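Type II restriction enzyme MspI (Moraxella sp., PDB 1SA3) recognises the double-stranded DNA sequence 5'-CCGG-3' and cleaves it after the first cytosine, leaving fragments with 5'-phosphates. Local coordinates at residues I91-K97 with W185-L189; V126-D132 with K256-G262; G139-S143 with Y178-F182. All blocks are in the same frame, centred on the assembly; numbering follows the deposited sequence.

Contact 1 of 3, residues I91-K97 with W185-L189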
loop_
_atom_site.group_PDB
_atom_site.type_symbol
_atom_site.label_atom_id
_atom_site.label_comp_id
_atom_site.label_asym_id
_atom_site.label_seq_id
_atom_site.Cartn_x
_atom_site.Cartn_y
_atom_site.Cartn_z
ATOM N N ILE E 91 -9.707 8.443 11.631
ATOM C CA ILE E 91 -10.726 9.062 10.801
ATOM C C ILE E 91 -11.716 7.977 10.436
ATOM O O ILE E 91 -11.617 6.853 10.922
ATOM C CB ILE E 91 -10.132 9.637 9.497
ATOM C CG1 ILE E 91 -9.376 8.534 8.751
ATOM C CG2 ILE E 91 -9.224 10.821 9.813
ATOM C CD1 ILE E 91 -8.798 8.967 7.415
ATOM N N ALA E 92 -12.667 8.317 9.576
ATOM C CA ALA E 92 -13.660 7.350 9.145
ATOM C C ALA E 92 -12.930 6.156 8.551
ATOM O O ALA E 92 -12.286 6.266 7.506
ATOM C CB ALA E 92 -14.580 7.977 8.111
ATOM N N GLY E 93 -13.016 5.017 9.228
ATOM C CA GLY E 93 -12.350 3.825 8.737
ATOM C C GLY E 93 -11.135 3.447 9.557
ATOM O O GLY E 93 -10.528 2.404 9.325
ATOM N N GLY E 94 -10.769 4.297 10.513
ATOM C CA GLY E 94 -9.620 4.002 11.352
ATOM C C GLY E 94 -8.421 4.909 11.144
ATOM O O GLY E 94 -8.539 6.012 10.610
ATOM N N SER E 95 -7.259 4.442 11.578
ATOM C CA SER E 95 -6.030 5.212 11.441
ATOM C C SER E 95 -5.664 5.400 9.973
ATOM O O SER E 95 -5.783 4.479 9.170
ATOM C CB SER E 95 -4.881 4.503 12.159
ATOM O OG SER E 95 -5.170 4.345 13.535
ATOM N N PRO E 96 -5.224 6.613 9.604
ATOM C CA PRO E 96 -4.842 6.890 8.218
ATOM C C PRO E 96 -3.825 5.860 7.737
ATOM O O PRO E 96 -3.008 5.366 8.526
ATOM C CB PRO E 96 -4.242 8.292 8.306
ATOM C CG PRO E 96 -5.065 8.924 9.380
ATOM C CD PRO E 96 -5.113 7.830 10.428
ATOM N N LYS E 97 -3.884 5.555 6.445
ATOM C CA LYS E 97 -2.983 4.590 5.821
ATOM C C LYS E 97 -1.621 5.183 5.426
ATOM O O LYS E 97 -0.818 4.536 4.749
ATOM C CB LYS E 97 -3.626 3.989 4.569
ATOM C CG LYS E 97 -4.931 3.255 4.834
ATOM C CD LYS E 97 -4.692 1.963 5.596
ATOM C CE LYS E 97 -5.997 1.229 5.860
ATOM N NZ LYS E 97 -5.990 0.540 7.181
ATOM N N TRP E 185 -10.964 2.949 -1.782
ATOM C CA TRP E 185 -11.251 3.130 -0.366
ATOM C C TRP E 185 -10.483 2.133 0.506
ATOM O O TRP E 185 -9.990 2.488 1.575
ATOM C CB TRP E 185 -12.750 3.002 -0.089
ATOM C CG TRP E 185 -13.072 3.248 1.342
ATOM C CD1 TRP E 185 -13.314 4.453 1.935
ATOM C CD2 TRP E 185 -13.103 2.273 2.387
ATOM N NE1 TRP E 185 -13.492 4.288 3.287
ATOM C CE2 TRP E 185 -13.367 2.959 3.591
ATOM C CE3 TRP E 185 -12.931 0.883 2.422
ATOM C CZ2 TRP E 185 -13.461 2.301 4.825
ATOM C CZ3 TRP E 185 -13.024 0.229 3.644
ATOM C CH2 TRP E 185 -13.287 0.940 4.830
ATOM N N CYS E 186 -10.379 0.890 0.051
ATOM C CA CYS E 186 -9.661 -0.126 0.814
ATOM C C CYS E 186 -8.195 0.232 1.058
ATOM O O CYS E 186 -7.678 0.007 2.152
ATOM C CB CYS E 186 -9.721 -1.482 0.105
ATOM S SG CYS E 186 -11.233 -2.407 0.414
ATOM N N VAL E 187 -7.529 0.782 0.045
ATOM C CA VAL E 187 -6.116 1.141 0.179
ATOM C C VAL E 187 -5.834 2.583 0.596
ATOM O O VAL E 187 -4.707 2.896 0.966
ATOM C CB VAL E 187 -5.317 0.836 -1.122
ATOM C CG1 VAL E 187 -5.409 -0.645 -1.441
ATOM C CG2 VAL E 187 -5.847 1.661 -2.299
ATOM N N THR E 188 -6.835 3.466 0.556
ATOM C CA THR E 188 -6.589 4.860 0.948
ATOM C C THR E 188 -7.522 5.426 2.006
ATOM O O THR E 188 -7.236 6.472 2.588
ATOM C CB THR E 188 -6.692 5.828 -0.246
ATOM O OG1 THR E 188 -8.063 5.916 -0.664
ATOM C CG2 THR E 188 -5.808 5.366 -1.396
ATOM N N LEU E 189 -8.638 4.746 2.233
ATOM C CA LEU E 189 -9.664 5.168 3.185
ATOM C C LEU E 189 -10.503 6.322 2.654
ATOM O O LEU E 189 -11.160 7.038 3.406
ATOM C CB LEU E 189 -9.074 5.548 4.545
ATOM C CG LEU E 189 -8.752 4.387 5.483
ATOM C CD1 LEU E 189 -8.482 4.946 6.863
ATOM C CD2 LEU E 189 -9.915 3.396 5.540
HETATM O O HOH W 1 -11.949 8.019 5.692
HETATM O O HOH W 2 -5.710 6.661 4.850
#

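Contact 2 of 3, residues V126-D132 with K256-G262. With nucleotides of chain A.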
loop_
_atom_site.group_PDB
_atom_site.type_symbol
_atom_site.label_atom_id
_atom_site.label_comp_id
_atom_site.label_asym_id
_atom_site.label_seq_id
_atom_site.Cartn_x
_atom_site.Cartn_y
_atom_site.Cartn_z
ATOM N N VAL E 126 -0.114 -8.876 -0.434
ATOM C CA VAL E 126 0.037 -8.881 1.007
ATOM C C VAL E 126 -1.123 -8.093 1.609
ATOM O O VAL E 126 -1.749 -7.273 0.936
ATOM C CB VAL E 126 1.365 -8.232 1.413
ATOM C CG1 VAL E 126 1.364 -6.769 0.991
ATOM C CG2 VAL E 126 1.596 -8.392 2.904
ATOM N N SER E 127 -1.408 -8.364 2.874
ATOM C CA SER E 127 -2.493 -7.693 3.575
ATOM C C SER E 127 -2.408 -6.179 3.448
ATOM O O SER E 127 -1.361 -5.585 3.709
ATOM C CB SER E 127 -2.465 -8.085 5.054
ATOM O OG SER E 127 -2.555 -9.494 5.199
ATOM N N ILE E 128 -3.508 -5.556 3.031
ATOM C CA ILE E 128 -3.553 -4.103 2.916
ATOM C C ILE E 128 -4.415 -3.490 4.007
ATOM O O ILE E 128 -4.241 -2.322 4.354
ATOM C CB ILE E 128 -4.099 -3.640 1.552
ATOM C CG1 ILE E 128 -5.360 -4.420 1.204
ATOM C CG2 ILE E 128 -3.012 -3.778 0.490
ATOM C CD1 ILE E 128 -5.986 -4.005 -0.129
ATOM N N ALA E 129 -5.352 -4.266 4.543
ATOM C CA ALA E 129 -6.206 -3.753 5.614
ATOM C C ALA E 129 -7.276 -4.742 6.030
ATOM O O ALA E 129 -7.525 -5.741 5.351
ATOM C CB ALA E 129 -6.864 -2.446 5.174
ATOM N N GLU E 130 -7.899 -4.458 7.167
ATOM C CA GLU E 130 -8.980 -5.283 7.679
ATOM C C GLU E 130 -10.102 -4.335 8.101
ATOM O O GLU E 130 -9.845 -3.261 8.656
ATOM C CB GLU E 130 -8.507 -6.142 8.858
ATOM C CG GLU E 130 -7.944 -5.377 10.043
ATOM C CD GLU E 130 -7.610 -6.305 11.196
ATOM O OE1 GLU E 130 -6.757 -7.206 11.022
ATOM O OE2 GLU E 130 -8.210 -6.139 12.276
ATOM N N TYR E 131 -11.342 -4.720 7.813
ATOM C CA TYR E 131 -12.474 -3.866 8.153
ATOM C C TYR E 131 -13.733 -4.663 8.423
ATOM O O TYR E 131 -13.864 -5.802 7.989
ATOM C CB TYR E 131 -12.824 -2.918 6.997
ATOM C CG TYR E 131 -11.708 -2.093 6.394
ATOM C CD1 TYR E 131 -11.171 -2.430 5.154
ATOM C CD2 TYR E 131 -11.253 -0.932 7.016
ATOM C CE1 TYR E 131 -10.219 -1.635 4.540
ATOM C CE2 TYR E 131 -10.288 -0.122 6.404
ATOM C CZ TYR E 131 -9.783 -0.484 5.168
ATOM O OH TYR E 131 -8.841 0.297 4.549
ATOM N N ASP E 132 -14.676 -4.037 9.124
ATOM C CA ASP E 132 -15.958 -4.671 9.359
ATOM C C ASP E 132 -16.784 -4.289 8.130
ATOM O O ASP E 132 -16.575 -3.229 7.543
ATOM C CB ASP E 132 -16.636 -4.110 10.604
ATOM C CG ASP E 132 -18.028 -4.657 10.779
ATOM O OD1 ASP E 132 -18.154 -5.860 11.089
ATOM O OD2 ASP E 132 -18.999 -3.890 10.584
ATOM N N LYS E 256 -16.058 -11.486 13.865
ATOM C CA LYS E 256 -15.820 -11.885 12.485
ATOM C C LYS E 256 -15.436 -10.575 11.804
ATOM O O LYS E 256 -16.090 -9.554 12.012
ATOM C CB LYS E 256 -17.097 -12.447 11.871
ATOM C CG LYS E 256 -17.593 -13.704 12.550
ATOM C CD LYS E 256 -16.583 -14.835 12.426
ATOM C CE LYS E 256 -17.142 -16.119 13.017
ATOM N NZ LYS E 256 -16.193 -17.249 12.912
ATOM N N LYS E 257 -14.377 -10.592 11.004
ATOM C CA LYS E 257 -13.929 -9.364 10.364
ATOM C C LYS E 257 -13.210 -9.655 9.052
ATOM O O LYS E 257 -12.499 -10.651 8.918
ATOM C CB LYS E 257 -13.019 -8.609 11.336
ATOM C CG LYS E 257 -12.582 -7.216 10.890
ATOM C CD LYS E 257 -11.791 -6.525 11.996
ATOM C CE LYS E 257 -11.327 -5.130 11.584
ATOM N NZ LYS E 257 -10.402 -4.538 12.603
ATOM N N MET E 258 -13.381 -8.778 8.076
ATOM C CA MET E 258 -12.750 -8.996 6.781
ATOM C C MET E 258 -11.320 -8.465 6.657
ATOM O O MET E 258 -10.945 -7.496 7.311
ATOM C CB MET E 258 -13.599 -8.368 5.683
ATOM C CG MET E 258 -15.054 -8.793 5.721
ATOM S SD MET E 258 -15.959 -8.121 4.331
ATOM C CE MET E 258 -15.586 -9.381 3.090
ATOM N N GLN E 259 -10.536 -9.126 5.811
ATOM C CA GLN E 259 -9.168 -8.712 5.524
ATOM C C GLN E 259 -9.010 -8.749 4.016
ATOM O O GLN E 259 -9.563 -9.625 3.348
ATOM C CB GLN E 259 -8.134 -9.655 6.131
ATOM C CG GLN E 259 -6.709 -9.104 6.001
ATOM C CD GLN E 259 -5.635 -10.162 6.246
ATOM O OE1 GLN E 259 -5.576 -11.170 5.543
ATOM N NE2 GLN E 259 -4.777 -9.926 7.236
ATOM N N PHE E 260 -8.265 -7.789 3.483
ATOM C CA PHE E 260 -8.022 -7.736 2.051
ATOM C C PHE E 260 -6.537 -7.716 1.770
ATOM O O PHE E 260 -5.778 -7.015 2.442
ATOM C CB PHE E 260 -8.675 -6.494 1.437
ATOM C CG PHE E 260 -10.148 -6.435 1.660
ATOM C CD1 PHE E 260 -10.666 -5.806 2.789
ATOM C CD2 PHE E 260 -11.017 -7.083 0.787
ATOM C CE1 PHE E 260 -12.042 -5.831 3.047
ATOM C CE2 PHE E 260 -12.389 -7.112 1.038
ATOM C CZ PHE E 260 -12.899 -6.490 2.165
ATOM N N LYS E 261 -6.127 -8.514 0.789
ATOM C CA LYS E 261 -4.736 -8.563 0.383
ATOM C C LYS E 261 -4.697 -7.961 -1.007
ATOM O O LYS E 261 -5.641 -8.120 -1.784
ATOM C CB LYS E 261 -4.214 -10.003 0.371
ATOM C CG LYS E 261 -4.310 -10.708 1.737
ATOM C CD LYS E 261 -3.423 -11.945 1.791
ATOM C CE LYS E 261 -3.666 -12.783 3.041
ATOM N NZ LYS E 261 -3.279 -12.144 4.346
ATOM N N GLY E 262 -3.612 -7.260 -1.313
ATOM C CA GLY E 262 -3.480 -6.622 -2.608
ATOM C C GLY E 262 -2.041 -6.194 -2.851
ATOM O O GLY E 262 -1.135 -6.786 -2.231
ATOM O OXT GLY E 262 -1.818 -5.280 -3.667
ATOM P P DG A 6 4.339 -5.321 6.224
ATOM O OP1 DG A 6 5.521 -4.642 5.629
ATOM O OP2 DG A 6 3.041 -5.306 5.491
ATOM O "O5'" DG A 6 4.682 -6.837 6.554
ATOM C "C5'" DG A 6 4.004 -7.905 5.905
ATOM C "C4'" DG A 6 4.342 -9.207 6.586
ATOM O "O4'" DG A 6 3.426 -9.325 7.705
ATOM C "C3'" DG A 6 4.070 -10.422 5.705
ATOM O "O3'" DG A 6 5.234 -11.025 5.172
ATOM C "C2'" DG A 6 3.372 -11.420 6.608
ATOM C "C1'" DG A 6 2.917 -10.646 7.831
ATOM N N9 DG A 6 1.459 -10.592 7.732
ATOM C C8 DG A 6 0.683 -9.555 7.263
ATOM N N7 DG A 6 -0.584 -9.876 7.144
ATOM C C5 DG A 6 -0.651 -11.189 7.594
ATOM C C6 DG A 6 -1.765 -12.079 7.693
ATOM O O6 DG A 6 -2.946 -11.876 7.377
ATOM N N1 DG A 6 -1.387 -13.319 8.209
ATOM C C2 DG A 6 -0.100 -13.665 8.575
ATOM N N2 DG A 6 0.075 -14.920 9.046
ATOM N N3 DG A 6 0.941 -12.847 8.483
ATOM C C4 DG A 6 0.597 -11.636 7.990
ATOM P P DG A 7 5.091 -11.932 3.855
ATOM O OP1 DG A 7 6.449 -12.060 3.281
ATOM O OP2 DG A 7 3.979 -11.436 3.007
ATOM O "O5'" DG A 7 4.641 -13.334 4.444
ATOM C "C5'" DG A 7 5.336 -13.893 5.552
ATOM C "C4'" DG A 7 4.824 -15.283 5.836
ATOM O "O4'" DG A 7 3.468 -15.197 6.342
ATOM C "C3'" DG A 7 4.773 -16.182 4.601
ATOM O "O3'" DG A 7 5.213 -17.496 4.933
ATOM C "C2'" DG A 7 3.301 -16.206 4.238
ATOM C "C1'" DG A 7 2.629 -16.058 5.594
ATOM N N9 DG A 7 1.308 -15.447 5.504
ATOM C C8 DG A 7 1.012 -14.151 5.154
ATOM N N7 DG A 7 -0.271 -13.920 5.086
ATOM C C5 DG A 7 -0.860 -15.129 5.428
ATOM C C6 DG A 7 -2.235 -15.500 5.520
ATOM O O6 DG A 7 -3.244 -14.806 5.308
ATOM N N1 DG A 7 -2.380 -16.834 5.898
ATOM C C2 DG A 7 -1.340 -17.703 6.156
ATOM N N2 DG A 7 -1.679 -18.950 6.511
ATOM N N3 DG A 7 -0.064 -17.371 6.073
ATOM C C4 DG A 7 0.103 -16.080 5.705
ATOM P P DC A 3 -10.548 -3.365 16.085
ATOM O OP1 DC A 3 -11.294 -2.107 15.857
ATOM O OP2 DC A 3 -11.067 -4.640 15.532
ATOM O "O5'" DC A 3 -9.068 -3.139 15.555
ATOM C "C5'" DC A 3 -8.294 -2.073 16.090
ATOM C "C4'" DC A 3 -6.907 -2.076 15.498
ATOM O "O4'" DC A 3 -6.106 -3.125 16.093
ATOM C "C3'" DC A 3 -6.828 -2.261 13.982
ATOM O "O3'" DC A 3 -6.013 -1.215 13.462
ATOM C "C2'" DC A 3 -6.194 -3.639 13.814
ATOM C "C1'" DC A 3 -5.373 -3.808 15.094
ATOM N N1 DC A 3 -5.183 -5.195 15.571
ATOM C C2 DC A 3 -3.886 -5.636 15.919
ATOM O O2 DC A 3 -2.926 -4.870 15.775
ATOM N N3 DC A 3 -3.725 -6.889 16.406
ATOM C C4 DC A 3 -4.782 -7.690 16.546
ATOM N N4 DC A 3 -4.576 -8.913 17.038
ATOM C C5 DC A 3 -6.101 -7.276 16.187
ATOM C C6 DC A 3 -6.252 -6.036 15.702
HETATM O O HOH W 3 -0.292 -11.301 3.793
HETATM O O HOH W 4 -5.036 -7.631 8.975
HETATM O O HOH W 5 -9.394 -2.010 11.755
HETATM O O HOH W 6 -16.024 -7.015 12.109
#

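Contact 3 of 3, residues G139-S143 with Y178-F182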
loop_
_atom_site.group_PDB
_atom_site.type_symbol
_atom_site.label_atom_id
_atom_site.label_comp_id
_atom_site.label_asym_id
_atom_site.label_seq_id
_atom_site.Cartn_x
_atom_site.Cartn_y
_atom_site.Cartn_z
ATOM N N GLY E 139 -17.868 3.577 3.734
ATOM C CA GLY E 139 -16.850 4.266 2.963
ATOM C C GLY E 139 -17.057 4.204 1.457
ATOM O O GLY E 139 -16.795 5.179 0.759
ATOM N N VAL E 140 -17.549 3.072 0.954
ATOM C CA VAL E 140 -17.754 2.878 -0.481
ATOM C C VAL E 140 -19.089 3.422 -1.017
ATOM O O VAL E 140 -19.210 3.728 -2.205
ATOM C CB VAL E 140 -17.624 1.375 -0.844
ATOM C CG1 VAL E 140 -17.768 1.165 -2.352
ATOM C CG2 VAL E 140 -16.258 0.844 -0.376
ATOM N N GLY E 141 -20.082 3.546 -0.141
ATOM C CA GLY E 141 -21.376 4.058 -0.560
ATOM C C GLY E 141 -22.421 2.979 -0.796
ATOM O O GLY E 141 -23.357 3.173 -1.575
ATOM N N ILE E 142 -22.266 1.843 -0.121
ATOM C CA ILE E 142 -23.197 0.723 -0.257
ATOM C C ILE E 142 -24.206 0.752 0.896
ATOM O O ILE E 142 -23.826 0.776 2.066
ATOM C CB ILE E 142 -22.432 -0.624 -0.246
ATOM C CG1 ILE E 142 -21.405 -0.634 -1.380
ATOM C CG2 ILE E 142 -23.402 -1.787 -0.404
ATOM C CD1 ILE E 142 -20.357 -1.738 -1.276
ATOM N N SER E 143 -25.493 0.759 0.563
ATOM C CA SER E 143 -26.530 0.798 1.590
ATOM C C SER E 143 -27.045 -0.606 1.895
ATOM O O SER E 143 -26.583 -1.590 1.310
ATOM C CB SER E 143 -27.692 1.685 1.127
ATOM O OG SER E 143 -28.205 1.215 -0.102
ATOM N N TYR E 178 -19.327 -0.507 -8.102
ATOM C CA TYR E 178 -18.495 0.041 -7.029
ATOM C C TYR E 178 -17.032 -0.385 -7.060
ATOM O O TYR E 178 -16.260 0.027 -6.198
ATOM C CB TYR E 178 -19.054 -0.351 -5.660
ATOM C CG TYR E 178 -20.479 0.062 -5.399
ATOM C CD1 TYR E 178 -21.543 -0.772 -5.756
ATOM C CD2 TYR E 178 -20.765 1.265 -4.765
ATOM C CE1 TYR E 178 -22.864 -0.411 -5.473
ATOM C CE2 TYR E 178 -22.077 1.634 -4.482
ATOM C CZ TYR E 178 -23.118 0.790 -4.836
ATOM O OH TYR E 178 -24.412 1.146 -4.532
ATOM N N ARG E 179 -16.658 -1.208 -8.033
ATOM C CA ARG E 179 -15.286 -1.700 -8.141
ATOM C C ARG E 179 -14.188 -0.694 -7.809
ATOM O O ARG E 179 -13.395 -0.930 -6.902
ATOM C CB ARG E 179 -15.046 -2.278 -9.537
ATOM C CG ARG E 179 -15.489 -3.721 -9.666
ATOM C CD ARG E 179 -16.060 -4.014 -11.041
ATOM N NE ARG E 179 -15.055 -4.087 -12.095
ATOM C CZ ARG E 179 -15.090 -3.356 -13.207
ATOM N NH1 ARG E 179 -16.072 -2.487 -13.403
ATOM N NH2 ARG E 179 -14.162 -3.518 -14.138
ATOM N N GLU E 180 -14.140 0.417 -8.538
ATOM C CA GLU E 180 -13.117 1.440 -8.322
ATOM C C GLU E 180 -13.163 2.085 -6.941
ATOM O O GLU E 180 -12.124 2.263 -6.300
ATOM C CB GLU E 180 -13.214 2.528 -9.397
ATOM C CG GLU E 180 -12.859 2.027 -10.786
ATOM C CD GLU E 180 -12.529 3.143 -11.767
ATOM O OE1 GLU E 180 -12.076 2.813 -12.880
ATOM O OE2 GLU E 180 -12.715 4.339 -11.438
ATOM N N ARG E 181 -14.359 2.446 -6.486
ATOM C CA ARG E 181 -14.501 3.048 -5.170
ATOM C C ARG E 181 -14.070 2.048 -4.100
ATOM O O ARG E 181 -13.394 2.411 -3.141
ATOM C CB ARG E 181 -15.950 3.478 -4.929
ATOM C CG ARG E 181 -16.281 4.849 -5.496
ATOM C CD ARG E 181 -17.779 5.108 -5.456
ATOM N NE ARG E 181 -18.497 4.219 -6.367
ATOM C CZ ARG E 181 -19.817 4.227 -6.529
ATOM N NH1 ARG E 181 -20.564 5.076 -5.835
ATOM N NH2 ARG E 181 -20.388 3.399 -7.394
ATOM N N PHE E 182 -14.460 0.788 -4.275
ATOM C CA PHE E 182 -14.108 -0.265 -3.322
ATOM C C PHE E 182 -12.587 -0.384 -3.183
ATOM O O PHE E 182 -12.048 -0.390 -2.075
ATOM C CB PHE E 182 -14.682 -1.608 -3.788
ATOM C CG PHE E 182 -14.649 -2.692 -2.736
ATOM C CD1 PHE E 182 -15.757 -2.924 -1.926
ATOM C CD2 PHE E 182 -13.531 -3.508 -2.586
ATOM C CE1 PHE E 182 -15.762 -3.959 -0.984
ATOM C CE2 PHE E 182 -13.526 -4.545 -1.647
ATOM C CZ PHE E 182 -14.650 -4.771 -0.844
HETATM O O HOH W 7 -26.216 0.438 -2.581
#

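Contact 1 of 3, residues I91-K97 with W185-L189
Gly93 and Lys97 bring the loop 91-97 against the C-terminal end of helix 179-188, with the CA atoms of Gly93 and Leu189 6.3 Å apart. A type II turn runs from Ile91 to Gly94 and places Gly93 at its third position (phi 108°), while Leu189 leaves the helix with positive phi (75°). That change of direction sends the Leu189 side chain into the loop. Its CD1 lies 3.6 Å from Ser95 O and 4.1 Å from the end of Ile91, CD1. The other methyl, CD2, touches Gly93 CA at 4.0 Å and sits above one face of the Trp185 indole, toward its rim. In this PD-(D/E)XK clan nuclease the loop joins strands 77-84 and 100-106, and two of the sodium ligands, Asp84 and Asp99, stand at its two ends. Lys97 crosses Leu189 at about a right angle, its CG 4.0 Å from Leu189 CG. The same CG also lies near Val187 O, and a bend at chi2 (-70°) carries the rest of the chain past the carbonyl of Cys186 toward Tyr131. Two waters join the backbones. One donates to both Ala92 O and Leu189 O; the other accepts from Lys97 N at 2.7 Å and donates to Thr188 O, which also receives a hydrogen bond from His200 ND1.

Contact 2 of 3, residues V126-D132 with K256-G262
Ser127 to Tyr131 pair antiparallel with Met258 to Lys261, the strand axes 4.5 Å apart at closest, with a classic beta bulge where Ile128 and Ala129 both face Phe260. The two strands belong to a three-stranded antiparallel sheet completed by strand 246-249, and the bulge divides Phe260 O between a straight bond from Ile128 N (2.8 Å) and a weak one from Ala129 N. One face of the sheet, bearing Ser127, Glu130, Gln259 and Lys261, faces the DNA, and Ser127, Gln259 and Lys261 reach guanine bases of chain A, consistent with direct readout of the recognition sequence. Ser127 OG donates to N7 of DG6 of chain A (2.8 Å) and accepts from Lys261 NZ (2.9 Å). Gln259, with CG anti to its backbone N (chi1 -172°) and the chain extended, reaches O6 of the same base through NE2 at 2.7 Å. Its OE1 takes a hydrogen bond from Lys261 NZ, and this ammonium also donates to O6 of DG7 of chain A (2.8 Å), so that Lys261 ties Ser127 and Gln259 together against two successive guanines. On the other face, Phe260 CE1 meets the edge of the Tyr131 ring, the two side chains crossing at about a right angle, and Tyr131 OH bonds to Cys186 O. Farther along the DNA side, the extended Lys257 forms a salt bridge with Glu130, NZ lying 2.7 Å from OE2 on its anti lone pair, and also donates to phosphate oxygen OP2 of DC3 of chain A, 3.0 Å away.

Contact 3 of 3, residues G139-S143 with Y178-F182
Val140, at the end of helix 133-140, fits its two methyls against the first turn of helix 179-188. With CG1 anti to the backbone N (chi1 -177°), the branches spread to different targets. CG1 lies 3.8 Å from Tyr178 CD2 and 3.9 Å from Arg181 CB; CG2 rests 3.8 Å from Phe182 CA and also touches the near ring carbon CD1. Tyr178 is the second main partner. Its ring is covered on one face by Ile142, whose CG1 stands 3.9 Å from the ring centroid and only 11° off the normal, a CH-pi contact close to the ring axis. Gly141 O approaches the same ring obliquely, 3.5 Å from Tyr178 CE2. Beyond the ring, the hydroxyl is linked to the backbone of the other segment through one water, which is 2.7 Å from Tyr178 OH and accepts from Ser143 N. The guanidinium of Arg181 turns back, by a bend at chi3, so that Tyr178 CD2 lies over one of its faces toward the rim, and its NH2 bonds to Pro177 O. Ile142 extends the apolar surface to Leu147 and Ile151 of helix 146-157, and Phe182 meets the ring of Trp247 nearly parallel. Gly141, with phi at 100°, takes the chain out of helix 133-140 in a conformation that favours glycine. The arrangement is that of a helix ended by a glycine of positive phi, its last residue and following loop packed on another helix's start, behind the nuclease's DNA-contacting three-stranded sheet.

How the contacts relate
From the N terminus, the loop 91-97 comes first, and contact 1 closes when the end of helix 179-188 reaches it. Before that, the chain passes through strand 127-131, which waits for the C-terminal strand 258-261; contacts 1 and 2 therefore cross. Contact 3, between 139-143 and 178-182, opens and closes within the spans of both. All three adjoin: Trp185 of contact 1 packs on the Tyr131 ring of contact 2 and on Gly139 of contact 3, and Phe260 meets Phe182. Helix 179-188 thus spans contacts 3 and 1, connecting the helical region and the DNA-contacting sheet with the loop that leads to the metal site.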